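PDB 4ACY: endo-alpha-mannosidase from Bacteroides thetaiotaomicron, which acts as a GH99 endo-alpha-mannosidase, probably hydrolysing alpha-mannosidic linkages within mannose-containing glycans rather than at their ends. Local coordinates for residues 46-51 / 121-126; 134-139 / 173-178; 227-232 / 253-258; 249-254 / 295-300. All coordinates share one frame; numbering follows the deposited sequence. Where two conformers were deposited one is given.

Contact 1. Residues 46-51 / 121-126; sequences YYNWYG and SVTWWG. With FMT (formic acid), chain F.
Asn48 OD1 lies 2.9 Å from the methyl CG2 of Thr123, an approach unusually short for carbon and oxygen and doubtful as evidence of strain. Both groups stand over their own backbones: Asn48 has chi1 of 68°, placing CG between backbone N and carbonyl carbon, and Thr123 CG2 takes the equivalent position. The amide also crosses Val122 CG2 obliquely, CG and ND2 both touching that methyl, and ND2 donates to a water at 2.8 Å, which in turn sits 2.8 Å from Thr123 O. Beneath these side chains the backbones pair as parallel strands. Tyr46 N donates to Ser121 O, and Tyr46 O accepts from Thr123 N at 2.9 Å, with a C=O...N angle of 173° that puts the donor almost on the C=O axis. This ladder joins strands 42-46 and 117-124, the first two of the eight-stranded parallel TIM barrel, just where they run out into loops. Beyond it Tyr47 brings ring atom CD2 to 3.8 Å from Thr123 CB, and its OH donates a short 2.5 Å hydrogen bond to O2 of a bound formic acid; Tyr248 bonds to the same hydroxyl. Thr123 OG1 is hydrogen-bonded to Glu154. Farther out, Trp49 meets Trp125 rim to rim, CE3 3.7 Å from NE1, the planes inclined at 35° and neither ring over the other's face. A glycerol lies close to Trp49, consistent with a pocket at the carboxyl-terminal mouth of the barrel.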
loop_
_atom_site.group_PDB
_atom_site.type_symbol
_atom_site.label_atom_id
_atom_site.label_comp_id
_atom_site.label_asym_id
_atom_site.label_seq_id
_atom_site.Cartn_x
_atom_site.Cartn_y
_atom_site.Cartn_z
ATOM N N TYR A 46 -2.416 3.184 0.601
ATOM C CA TYR A 46 -3.601 3.792 1.205
ATOM C C TYR A 46 -4.827 2.922 0.960
ATOM O O TYR A 46 -5.036 2.438 -0.162
ATOM C CB TYR A 46 -3.830 5.183 0.598
ATOM C CG TYR A 46 -4.965 5.922 1.266
ATOM C CD1 TYR A 46 -4.741 6.667 2.432
ATOM C CD2 TYR A 46 -6.259 5.859 0.760
ATOM C CE1 TYR A 46 -5.782 7.311 3.074
ATOM C CE2 TYR A 46 -7.324 6.513 1.398
ATOM C CZ TYR A 46 -7.068 7.246 2.556
ATOM O OH TYR A 46 -8.119 7.880 3.210
ATOM N N TYR A 47 -5.648 2.751 1.998
ATOM C CA TYR A 47 -6.831 1.894 1.956
ATOM C C TYR A 47 -8.103 2.705 2.164
ATOM O O TYR A 47 -8.244 3.438 3.156
ATOM C CB TYR A 47 -6.689 0.732 2.964
ATOM C CG TYR A 47 -5.522 -0.130 2.548
ATOM C CD1 TYR A 47 -4.218 0.212 2.896
ATOM C CD2 TYR A 47 -5.712 -1.233 1.711
ATOM C CE1 TYR A 47 -3.132 -0.528 2.442
ATOM C CE2 TYR A 47 -4.640 -1.973 1.258
ATOM C CZ TYR A 47 -3.357 -1.619 1.621
ATOM O OH TYR A 47 -2.281 -2.361 1.172
ATOM N N ASN A 48 -8.993 2.605 1.185
ATOM C CA ASN A 48 -10.219 3.404 1.165
ATOM C C ASN A 48 -11.463 2.540 1.377
ATOM O O ASN A 48 -12.574 2.840 0.893
ATOM C CB ASN A 48 -10.300 4.210 -0.132
ATOM C CG ASN A 48 -10.509 3.328 -1.359
ATOM O OD1 ASN A 48 -10.263 2.118 -1.325
ATOM N ND2 ASN A 48 -10.983 3.933 -2.442
ATOM N N TRP A 49 -11.279 1.483 2.150
ATOM C CA TRP A 49 -12.308 0.469 2.285
ATOM C C TRP A 49 -13.099 0.546 3.585
ATOM O O TRP A 49 -13.930 -0.310 3.829
ATOM C CB TRP A 49 -11.731 -0.938 2.060
ATOM C CG TRP A 49 -10.576 -1.352 2.938
ATOM C CD1 TRP A 49 -10.267 -0.907 4.202
ATOM C CD2 TRP A 49 -9.596 -2.336 2.610
ATOM N NE1 TRP A 49 -9.141 -1.567 4.676
ATOM C CE2 TRP A 49 -8.721 -2.455 3.716
ATOM C CE3 TRP A 49 -9.391 -3.160 1.488
ATOM C CZ2 TRP A 49 -7.638 -3.347 3.726
ATOM C CZ3 TRP A 49 -8.319 -4.047 1.495
ATOM C CH2 TRP A 49 -7.453 -4.135 2.606
ATOM N N TYR A 50 -12.879 1.600 4.373
ATOM C CA TYR A 50 -13.488 1.693 5.701
ATOM C C TYR A 50 -14.826 2.393 5.600
ATOM O O TYR A 50 -14.990 3.301 4.805
ATOM C CB TYR A 50 -12.569 2.424 6.673
ATOM C CG TYR A 50 -11.251 1.705 6.853
ATOM C CD1 TYR A 50 -11.174 0.529 7.600
ATOM C CD2 TYR A 50 -10.092 2.180 6.245
ATOM C CE1 TYR A 50 -9.973 -0.152 7.749
ATOM C CE2 TYR A 50 -8.881 1.519 6.403
ATOM C CZ TYR A 50 -8.837 0.345 7.131
ATOM O OH TYR A 50 -7.639 -0.309 7.248
ATOM N N GLY A 51 -15.790 1.961 6.406
ATOM C CA GLY A 51 -17.117 2.555 6.349
ATOM C C GLY A 51 -17.757 2.462 7.707
ATOM O O GLY A 51 -17.357 1.632 8.510
ATOM N N SER A 121 -0.903 5.509 -2.890
ATOM C CA SER A 121 -1.349 4.501 -3.841
ATOM C C SER A 121 -2.600 3.880 -3.277
ATOM O O SER A 121 -2.551 3.154 -2.294
ATOM C CB SER A 121 -0.286 3.430 -4.042
ATOM O OG SER A 121 -0.673 2.594 -5.125
ATOM N N VAL A 122 -3.737 4.211 -3.868
ATOM C CA VAL A 122 -5.002 3.756 -3.324
ATOM C C VAL A 122 -5.370 2.359 -3.788
ATOM O O VAL A 122 -5.330 2.049 -4.988
ATOM C CB VAL A 122 -6.151 4.758 -3.642
ATOM C CG1 VAL A 122 -6.410 4.852 -5.132
ATOM C CG2 VAL A 122 -7.416 4.356 -2.906
ATOM N N THR A 123 -5.772 1.533 -2.830
ATOM C CA THR A 123 -6.303 0.212 -3.129
ATOM C C THR A 123 -7.412 0.275 -4.211
ATOM O O THR A 123 -8.336 1.101 -4.126
ATOM C CB THR A 123 -6.771 -0.448 -1.802
ATOM O OG1 THR A 123 -6.905 -1.856 -1.983
ATOM C CG2 THR A 123 -8.096 0.183 -1.319
ATOM N N TRP A 124 -7.322 -0.598 -5.224
ATOM C CA TRP A 124 -8.281 -0.566 -6.333
ATOM C C TRP A 124 -8.812 -1.969 -6.604
ATOM O O TRP A 124 -8.050 -2.885 -6.933
ATOM C CB TRP A 124 -7.635 0.014 -7.599
ATOM C CG TRP A 124 -8.611 0.135 -8.729
ATOM C CD1 TRP A 124 -8.791 -0.752 -9.757
ATOM C CD2 TRP A 124 -9.570 1.179 -8.922
ATOM N NE1 TRP A 124 -9.795 -0.303 -10.595
ATOM C CE2 TRP A 124 -10.288 0.876 -10.104
ATOM C CE3 TRP A 124 -9.884 2.347 -8.220
ATOM C CZ2 TRP A 124 -11.309 1.709 -10.600
ATOM C CZ3 TRP A 124 -10.907 3.177 -8.711
ATOM C CH2 TRP A 124 -11.598 2.849 -9.893
ATOM N N TRP A 125 -10.121 -2.127 -6.448
ATOM C CA TRP A 125 -10.736 -3.456 -6.449
ATOM C C TRP A 125 -11.561 -3.755 -7.700
ATOM O O TRP A 125 -12.454 -4.600 -7.683
ATOM C CB TRP A 125 -11.535 -3.655 -5.150
ATOM C CG TRP A 125 -10.615 -3.903 -4.000
ATOM C CD1 TRP A 125 -10.124 -2.977 -3.117
ATOM C CD2 TRP A 125 -10.040 -5.159 -3.628
ATOM N NE1 TRP A 125 -9.279 -3.587 -2.215
ATOM C CE2 TRP A 125 -9.224 -4.930 -2.496
ATOM C CE3 TRP A 125 -10.154 -6.464 -4.129
ATOM C CZ2 TRP A 125 -8.497 -5.954 -1.873
ATOM C CZ3 TRP A 125 -9.437 -7.478 -3.509
ATOM C CH2 TRP A 125 -8.626 -7.219 -2.382
ATOM N N GLY A 126 -11.233 -3.081 -8.793
ATOM C CA GLY A 126 -11.854 -3.371 -10.081
ATOM C C GLY A 126 -13.187 -2.695 -10.311
ATOM O O GLY A 126 -13.455 -1.629 -9.771
HETATM C C FMT F . -2.871 -5.275 -0.454
HETATM O O1 FMT F . -3.242 -5.847 0.578
HETATM O O2 FMT F . -2.861 -4.049 -0.591
HETATM O O HOH W 1 -10.691 2.450 -4.847
#

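Contact 2. Residues 134-139 / 173-178; sequences SVSLLL and DTYGDH
Ser136 and Tyr175 keep their CA atoms 7.9 Å apart and Leu139 and His178 7.2 Å, with a type I turn from Tyr175 to His178 carrying segment 173-178 past helix 133-145; at this spacing side chains make the contact. Val135, whose CG1 stands opposite its backbone N (chi1 177°), lays that methyl over one face of the Tyr175 ring, 3.8 Å from the centroid and 20° off the normal, a CH-pi contact displaced toward the hydroxyl end. Thr174 CG2 lies against the opposite face, so the ring is held between two methyls. Leu139 works on two rings at once: CD1 comes to 3.5 Å from Tyr175 CD1, and CB sits squarely over the imidazole of His178, 3.5 Å from its centroid. The polar rim is bridged by a water, 2.6 Å from Tyr175 OH and hydrogen-bonded also to Ser136 OG. Were Tyr175 replaced by an alanine, a gap would probably open beside Val135 CG1 and Leu139 CD1, and the bridging water would lose its phenolic partner. Segment 134-139 lies on helix 133-145, and 173-178 runs from helix 161-175 into the turn; these helices are successive members of the barrel's outer layer. Strand 148-153 links them through the chain and packs beneath: Phe151 touches Val135 and meets the Tyr175 ring nearly in parallel, Val149 touches Leu139, and helix 102-115 receives Leu138.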
loop_
_atom_site.group_PDB
_atom_site.type_symbol
_atom_site.label_atom_id
_atom_site.label_comp_id
_atom_site.label_asym_id
_atom_site.label_seq_id
_atom_site.Cartn_x
_atom_site.Cartn_y
_atom_site.Cartn_z
ATOM N N SER A 134 -14.812 7.917 -2.662
ATOM C CA SER A 134 -13.588 8.232 -1.929
ATOM C C SER A 134 -12.447 8.638 -2.850
ATOM O O SER A 134 -11.669 9.519 -2.515
ATOM C CB SER A 134 -13.153 7.070 -1.028
ATOM O OG SER A 134 -12.893 5.917 -1.792
ATOM N N VAL A 135 -12.360 8.017 -4.024
ATOM C CA VAL A 135 -11.244 8.332 -4.925
ATOM C C VAL A 135 -11.276 9.782 -5.421
ATOM O O VAL A 135 -10.250 10.467 -5.408
ATOM C CB VAL A 135 -11.107 7.311 -6.082
ATOM C CG1 VAL A 135 -9.989 7.728 -7.015
ATOM C CG2 VAL A 135 -10.800 5.926 -5.506
ATOM N N SER A 136 -12.449 10.253 -5.834
ATOM C CA SER A 136 -12.595 11.646 -6.270
ATOM C C SER A 136 -12.237 12.631 -5.163
ATOM O O SER A 136 -11.508 13.604 -5.396
ATOM C CB SER A 136 -14.016 11.897 -6.769
ATOM O OG SER A 136 -14.215 11.173 -7.966
ATOM N N LEU A 137 -12.728 12.361 -3.958
ATOM C CA LEU A 137 -12.421 13.195 -2.794
ATOM C C LEU A 137 -10.935 13.178 -2.466
ATOM O O LEU A 137 -10.377 14.212 -2.099
ATOM C CB LEU A 137 -13.203 12.733 -1.558
ATOM C CG LEU A 137 -14.733 12.742 -1.561
ATOM C CD1 LEU A 137 -15.239 12.036 -0.309
ATOM C CD2 LEU A 137 -15.263 14.157 -1.649
ATOM N N LEU A 138 -10.299 12.008 -2.571
ATOM C CA LEU A 138 -8.870 11.902 -2.295
ATOM C C LEU A 138 -8.073 12.775 -3.264
ATOM O O LEU A 138 -7.191 13.521 -2.849
ATOM C CB LEU A 138 -8.402 10.442 -2.362
ATOM C CG LEU A 138 -7.048 10.156 -1.713
ATOM C CD1 LEU A 138 -7.082 10.462 -0.226
ATOM C CD2 LEU A 138 -6.637 8.709 -1.959
ATOM N N LEU A 139 -8.404 12.679 -4.548
ATOM C CA LEU A 139 -7.768 13.492 -5.575
ATOM C C LEU A 139 -7.979 14.984 -5.288
ATOM O O LEU A 139 -7.016 15.756 -5.267
ATOM C CB LEU A 139 -8.322 13.115 -6.956
ATOM C CG LEU A 139 -7.793 11.789 -7.514
ATOM C CD1 LEU A 139 -8.709 11.264 -8.592
ATOM C CD2 LEU A 139 -6.375 11.971 -8.032
ATOM N N ASP A 173 -9.068 7.220 -17.986
ATOM C CA ASP A 173 -10.168 8.029 -18.537
ATOM C C ASP A 173 -10.860 8.876 -17.493
ATOM O O ASP A 173 -11.259 10.004 -17.764
ATOM C CB ASP A 173 -11.217 7.149 -19.226
ATOM C CG ASP A 173 -10.725 6.555 -20.527
ATOM O OD1 ASP A 173 -9.676 6.985 -21.048
ATOM O OD2 ASP A 173 -11.392 5.633 -21.032
ATOM N N THR A 174 -11.027 8.330 -16.299
ATOM C CA THR A 174 -11.792 9.006 -15.269
ATOM C C THR A 174 -10.957 9.974 -14.433
ATOM O O THR A 174 -11.424 11.055 -14.092
ATOM C CB THR A 174 -12.491 7.986 -14.345
ATOM O OG1 THR A 174 -13.166 7.001 -15.141
ATOM C CG2 THR A 174 -13.478 8.672 -13.419
ATOM N N TYR A 175 -9.729 9.584 -14.110
ATOM C CA TYR A 175 -8.901 10.348 -13.182
ATOM C C TYR A 175 -7.668 10.968 -13.811
ATOM O O TYR A 175 -7.017 11.796 -13.181
ATOM C CB TYR A 175 -8.449 9.452 -12.027
ATOM C CG TYR A 175 -9.589 8.734 -11.365
ATOM C CD1 TYR A 175 -10.650 9.443 -10.797
ATOM C CD2 TYR A 175 -9.619 7.346 -11.312
ATOM C CE1 TYR A 175 -11.693 8.784 -10.182
ATOM C CE2 TYR A 175 -10.655 6.680 -10.702
ATOM C CZ TYR A 175 -11.689 7.398 -10.148
ATOM O OH TYR A 175 -12.717 6.719 -9.541
ATOM N N GLY A 176 -7.343 10.555 -15.031
ATOM C CA GLY A 176 -6.068 10.933 -15.668
ATOM C C GLY A 176 -5.856 12.416 -15.914
ATOM O O GLY A 176 -4.712 12.893 -15.931
ATOM N N ASP A 177 -6.957 13.146 -16.096
ATOM C CA ASP A 177 -6.913 14.598 -16.255
ATOM C C ASP A 177 -6.821 15.356 -14.931
ATOM O O ASP A 177 -6.624 16.567 -14.925
ATOM C CB ASP A 177 -8.163 15.090 -16.997
ATOM C CG ASP A 177 -8.184 14.696 -18.455
ATOM O OD1 ASP A 177 -7.221 14.078 -18.951
ATOM O OD2 ASP A 177 -9.186 15.017 -19.123
ATOM N N HIS A 178 -6.992 14.659 -13.808
ATOM C CA HIS A 178 -6.980 15.329 -12.513
ATOM C C HIS A 178 -5.609 15.913 -12.152
ATOM O O HIS A 178 -4.596 15.244 -12.323
ATOM C CB HIS A 178 -7.469 14.394 -11.403
ATOM C CG HIS A 178 -7.919 15.123 -10.179
ATOM N ND1 HIS A 178 -9.248 15.294 -9.854
ATOM C CD2 HIS A 178 -7.212 15.766 -9.222
ATOM C CE1 HIS A 178 -9.340 15.998 -8.739
ATOM N NE2 HIS A 178 -8.118 16.292 -8.333
HETATM O O HOH W 2 -14.519 8.335 -8.486
#

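Contact 3. Residues 227-232 / 253-258; sequences LTLKES and GFTNAS
Asn256 swings CG opposite its backbone N (chi1 173°) and so carries OD1 across to the backbone of Glu231, while Thr255, with chi1 of 63°, turns OG1 over its own main chain and leaves CG2 free to meet Leu229. The two segments lie in the connections that follow strands 223-227 and 244-246, the fifth and sixth of the TIM barrel, and the contact ties these neighbouring beta-alpha connections together. Two hydrogen bonds, running in opposite senses, do most of the polar work. Glu231 N donates to Asn256 OD1 at 2.7 Å; the bond is nearly straight at the hydrogen, but the donor stands 37° out of the amide plane and is therefore not on a lone pair. In return Ala257 N donates to Leu229 O at 2.9 Å, again from above the carbonyl plane. Between these bonds the aliphatic parts close up. Asn256 CB rests against Lys230 CB, whereas the amine of Lys230 leads away. Leu229 CD2 approaches Thr255 CG2 at 3.9 Å, the two side chains crossing at about a right angle. Ala257 CB fits closely against the other segment, 3.2 Å from Thr228 O and 3.8 Å from Thr228 CG2. Helix 263-272 adds Met266, which touches Thr228, Glu231 and Ala257. At the inner end a directed relay of hydrogen bonds links the loops: Ser258 OG donates to Thr255 OG1 at 3.0 Å, Thr255 OG1 donates to a water, and that water donates to Thr228 O at 2.8 Å.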
loop_
_atom_site.group_PDB
_atom_site.type_symbol
_atom_site.label_atom_id
_atom_site.label_comp_id
_atom_site.label_asym_id
_atom_site.label_seq_id
_atom_site.Cartn_x
_atom_site.Cartn_y
_atom_site.Cartn_z
ATOM N N LEU A 227 4.427 -7.349 -8.067
ATOM C CA LEU A 227 4.862 -7.842 -6.768
ATOM C C LEU A 227 5.789 -9.026 -6.998
ATOM O O LEU A 227 5.415 -10.005 -7.663
ATOM C CB LEU A 227 3.661 -8.258 -5.910
ATOM C CG LEU A 227 3.967 -8.742 -4.490
ATOM C CD1 LEU A 227 4.653 -7.652 -3.709
ATOM C CD2 LEU A 227 2.661 -9.149 -3.802
ATOM N N THR A 228 7.003 -8.917 -6.471
ATOM C CA THR A 228 7.954 -10.013 -6.534
ATOM C C THR A 228 8.017 -10.664 -5.160
ATOM O O THR A 228 7.961 -9.976 -4.154
ATOM C CB THR A 228 9.365 -9.566 -7.024
ATOM O OG1 THR A 228 10.203 -10.729 -7.229
ATOM C CG2 THR A 228 10.023 -8.627 -6.039
ATOM N N LEU A 229 8.119 -11.992 -5.146
ATOM C CA LEU A 229 8.261 -12.765 -3.903
ATOM C C LEU A 229 9.707 -13.116 -3.570
ATOM O O LEU A 229 10.053 -13.317 -2.412
ATOM C CB LEU A 229 7.466 -14.062 -4.006
ATOM C CG LEU A 229 5.964 -13.921 -4.195
ATOM C CD1 LEU A 229 5.424 -15.335 -4.430
ATOM C CD2 LEU A 229 5.344 -13.246 -2.982
ATOM N N LYS A 230 10.551 -13.204 -4.592
ATOM C CA LYS A 230 11.923 -13.620 -4.370
ATOM C C LYS A 230 12.847 -13.134 -5.476
ATOM O O LYS A 230 12.455 -13.032 -6.642
ATOM C CB LYS A 230 12.015 -15.148 -4.232
ATOM C CG LYS A 230 11.551 -15.958 -5.447
ATOM C CD LYS A 230 11.379 -17.449 -5.094
ATOM C CE LYS A 230 10.026 -17.723 -4.477
ATOM N NZ LYS A 230 10.029 -19.012 -3.720
ATOM N N GLU A 231 14.074 -12.833 -5.075
ATOM C CA GLU A 231 15.130 -12.398 -5.977
ATOM C C GLU A 231 15.304 -13.323 -7.193
ATOM O O GLU A 231 15.574 -12.848 -8.304
ATOM C CB GLU A 231 16.427 -12.272 -5.166
ATOM C CG GLU A 231 17.639 -11.838 -5.941
ATOM C CD GLU A 231 18.631 -11.097 -5.084
ATOM O OE1 GLU A 231 18.706 -11.351 -3.855
ATOM O OE2 GLU A 231 19.343 -10.254 -5.655
ATOM N N SER A 232 15.115 -14.630 -6.987
ATOM C CA SER A 232 15.315 -15.626 -8.051
ATOM C C SER A 232 14.205 -15.634 -9.097
ATOM O O SER A 232 14.361 -16.228 -10.170
ATOM C CB SER A 232 15.517 -17.033 -7.468
ATOM O OG SER A 232 14.310 -17.519 -6.909
ATOM N N GLY A 253 11.288 -10.702 6.243
ATOM C CA GLY A 253 11.475 -12.141 6.053
ATOM C C GLY A 253 10.220 -12.917 5.722
ATOM O O GLY A 253 10.294 -14.116 5.477
ATOM N N PHE A 254 9.061 -12.253 5.699
ATOM C CA PHE A 254 7.847 -12.956 5.307
ATOM C C PHE A 254 8.008 -13.592 3.924
ATOM O O PHE A 254 7.508 -14.696 3.684
ATOM C CB PHE A 254 6.623 -12.047 5.337
ATOM C CG PHE A 254 5.361 -12.754 4.958
ATOM C CD1 PHE A 254 4.889 -13.822 5.733
ATOM C CD2 PHE A 254 4.674 -12.394 3.806
ATOM C CE1 PHE A 254 3.712 -14.513 5.358
ATOM C CE2 PHE A 254 3.505 -13.057 3.428
ATOM C CZ PHE A 254 3.023 -14.124 4.210
ATOM N N THR A 255 8.672 -12.874 3.021
ATOM C CA THR A 255 9.119 -13.425 1.757
ATOM C C THR A 255 10.605 -13.093 1.582
ATOM O O THR A 255 11.152 -12.245 2.286
ATOM C CB THR A 255 8.351 -12.856 0.547
ATOM O OG1 THR A 255 8.593 -11.453 0.449
ATOM C CG2 THR A 255 6.848 -13.143 0.632
ATOM N N ASN A 256 11.248 -13.770 0.638
ATOM C CA ASN A 256 12.611 -13.434 0.241
ATOM C C ASN A 256 12.714 -11.958 -0.167
ATOM O O ASN A 256 13.637 -11.253 0.241
ATOM C CB ASN A 256 13.068 -14.367 -0.894
ATOM C CG ASN A 256 14.403 -13.969 -1.483
ATOM O OD1 ASN A 256 14.467 -13.136 -2.382
ATOM N ND2 ASN A 256 15.475 -14.592 -1.006
ATOM N N ALA A 257 11.746 -11.489 -0.950
ATOM C CA ALA A 257 11.767 -10.096 -1.420
ATOM C C ALA A 257 11.571 -9.060 -0.307
ATOM O O ALA A 257 12.014 -7.913 -0.444
ATOM C CB ALA A 257 10.734 -9.899 -2.495
ATOM N N SER A 258 10.891 -9.446 0.782
ATOM C CA SER A 258 10.675 -8.528 1.910
ATOM C C SER A 258 11.676 -8.773 3.023
ATOM O O SER A 258 11.409 -8.491 4.185
ATOM C CB SER A 258 9.242 -8.602 2.443
ATOM O OG SER A 258 8.946 -9.894 2.942
HETATM O O HOH W 3 7.401 -9.935 -1.442
#

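Contact 4. Residues 249-254 / 295-300; sequences FAATGF and GSTTRD
Arg299 presents the NE side of its guanidinium to the carbonyl of Thr252, and two nitrogens grip one oxygen: NE at 3.0 Å and NH2 at 2.9 Å from Thr252 O, which lies 1° out of the guanidinium plane. NE is in the carbonyl plane on a lone pair; NH2 is tilted from that plane. The side chain reaches this pose by bending at chi2 (-75°), and NH1 fixes its rotation by donating to Ser296 O and Thr298 O, both at 2.9 Å. Ala251 CB lies over one face of the guanidinium, toward its rim, and touches Thr297 CG2 at 3.6 Å. Thr297, whose OG1 is hydrogen-bonded to Asn294, lies obliquely against the Phe254 ring. A leucine in place of Arg299 would probably leave the carbonyls of Thr252, Ser296 and Thr298 without these donors, freeing the two loops to shift. Residues Ala251 to Phe254 form a type II turn, with Gly253 at its positive-phi position. The loops follow strands 244-246 and 276-281 of the barrel, and helix 305-316 adjoins both: Tyr306 bonds through OH to Ala250 O and Thr252 N and touches Arg299, while Met310 packs on Thr252.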
loop_
_atom_site.group_PDB
_atom_site.type_symbol
_atom_site.label_atom_id
_atom_site.label_comp_id
_atom_site.label_asym_id
_atom_site.label_seq_id
_atom_site.Cartn_x
_atom_site.Cartn_y
_atom_site.Cartn_z
ATOM N N PHE A 249 5.228 -6.601 1.523
ATOM C CA PHE A 249 5.042 -7.091 2.895
ATOM C C PHE A 249 5.900 -6.358 3.917
ATOM O O PHE A 249 7.099 -6.242 3.744
ATOM C CB PHE A 249 5.267 -8.602 2.940
ATOM C CG PHE A 249 4.378 -9.336 1.997
ATOM C CD1 PHE A 249 3.009 -9.437 2.265
ATOM C CD2 PHE A 249 4.881 -9.866 0.814
ATOM C CE1 PHE A 249 2.147 -10.082 1.374
ATOM C CE2 PHE A 249 4.032 -10.519 -0.089
ATOM C CZ PHE A 249 2.665 -10.628 0.193
ATOM N N ALA A 250 5.264 -5.853 4.973
ATOM C CA ALA A 250 5.976 -5.030 5.951
ATOM C C ALA A 250 6.768 -5.872 6.933
ATOM O O ALA A 250 7.617 -5.342 7.651
ATOM C CB ALA A 250 5.015 -4.160 6.703
ATOM N N ALA A 251 6.453 -7.169 7.002
ATOM C CA ALA A 251 7.113 -8.054 7.971
ATOM C C ALA A 251 8.398 -8.611 7.369
ATOM O O ALA A 251 8.364 -9.336 6.365
ATOM C CB ALA A 251 6.197 -9.166 8.385
ATOM N N THR A 252 9.531 -8.243 7.975
ATOM C CA THR A 252 10.835 -8.659 7.465
ATOM C C THR A 252 10.879 -10.183 7.400
ATOM O O THR A 252 10.501 -10.862 8.360
ATOM C CB THR A 252 12.003 -8.125 8.323
ATOM O OG1 THR A 252 11.751 -8.421 9.698
ATOM C CG2 THR A 252 12.139 -6.629 8.161
ATOM N N GLY A 253 11.288 -10.702 6.243
ATOM C CA GLY A 253 11.475 -12.141 6.053
ATOM C C GLY A 253 10.220 -12.917 5.722
ATOM O O GLY A 253 10.294 -14.116 5.477
ATOM N N PHE A 254 9.061 -12.253 5.699
ATOM C CA PHE A 254 7.847 -12.956 5.307
ATOM C C PHE A 254 8.008 -13.592 3.924
ATOM O O PHE A 254 7.508 -14.696 3.684
ATOM C CB PHE A 254 6.623 -12.047 5.337
ATOM C CG PHE A 254 5.361 -12.754 4.958
ATOM C CD1 PHE A 254 4.889 -13.822 5.733
ATOM C CD2 PHE A 254 4.674 -12.394 3.806
ATOM C CE1 PHE A 254 3.712 -14.513 5.358
ATOM C CE2 PHE A 254 3.505 -13.057 3.428
ATOM C CZ PHE A 254 3.023 -14.124 4.210
ATOM N N GLY A 295 0.684 -15.478 14.379
ATOM C CA GLY A 295 1.679 -14.877 15.263
ATOM C C GLY A 295 3.112 -14.906 14.741
ATOM O O GLY A 295 3.922 -14.047 15.104
ATOM N N SER A 296 3.428 -15.862 13.869
ATOM C CA SER A 296 4.787 -15.977 13.324
ATOM C C SER A 296 5.178 -14.769 12.458
ATOM O O SER A 296 6.360 -14.489 12.275
ATOM C CB SER A 296 4.974 -17.282 12.532
ATOM O OG SER A 296 4.214 -17.313 11.334
ATOM N N THR A 297 4.179 -14.069 11.927
ATOM C CA THR A 297 4.409 -12.911 11.061
ATOM C C THR A 297 4.513 -11.609 11.901
ATOM O O THR A 297 4.993 -10.583 11.424
ATOM C CB THR A 297 3.296 -12.771 10.004
ATOM O OG1 THR A 297 3.099 -14.023 9.324
ATOM C CG2 THR A 297 3.662 -11.713 8.951
ATOM N N THR A 298 4.085 -11.670 13.158
ATOM C CA THR A 298 4.150 -10.496 14.034
ATOM C C THR A 298 5.578 -9.931 14.121
ATOM O O THR A 298 6.553 -10.675 14.278
ATOM C CB THR A 298 3.615 -10.822 15.440
ATOM O OG1 THR A 298 2.211 -11.137 15.363
ATOM C CG2 THR A 298 3.814 -9.622 16.406
ATOM N N ARG A 299 5.700 -8.617 13.990
ATOM C CA ARG A 299 6.986 -7.946 14.174
ATOM C C ARG A 299 6.746 -6.758 15.090
ATOM O O ARG A 299 6.017 -5.847 14.718
ATOM C CB ARG A 299 7.556 -7.473 12.820
ATOM C CG ARG A 299 7.800 -8.582 11.790
ATOM C CD ARG A 299 9.034 -9.444 12.083
ATOM N NE ARG A 299 9.187 -10.442 11.018
ATOM C CZ ARG A 299 8.619 -11.651 11.024
ATOM N NH1 ARG A 299 7.884 -12.043 12.057
ATOM N NH2 ARG A 299 8.800 -12.477 9.994
ATOM N N ASP A 300 7.333 -6.774 16.296
ATOM C CA ASP A 300 7.129 -5.663 17.248
ATOM C C ASP A 300 7.756 -4.361 16.748
ATOM O O ASP A 300 8.795 -4.372 16.100
ATOM C CB ASP A 300 7.723 -5.971 18.627
ATOM C CG ASP A 300 7.122 -7.200 19.286
ATOM O OD1 ASP A 300 5.995 -7.640 18.941
ATOM O OD2 ASP A 300 7.813 -7.723 20.194
#

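Contacts 1 and 2 are buried, contacts 3 and 4 only partly, and the two pairs lie on different parts of one barrel. Contact 1 is nearest the chain centre and alone uses strand pairing; contact 2, among the outer helices, has no clear direct hydrogen bond and relies on CH-pi and apolar packing. They touch each other, Tyr46 meeting Leu138 and Trp124 meeting Tyr175. Contacts 3 and 4 share Gly253 and Phe254: the loop after strand 244-246 is held to the preceding loop by the Asn256 amide and one backbone bond, and to the following one by a guanidinium. Contacts 2 and 3 have centres about 32 Å apart, across the chain's centre.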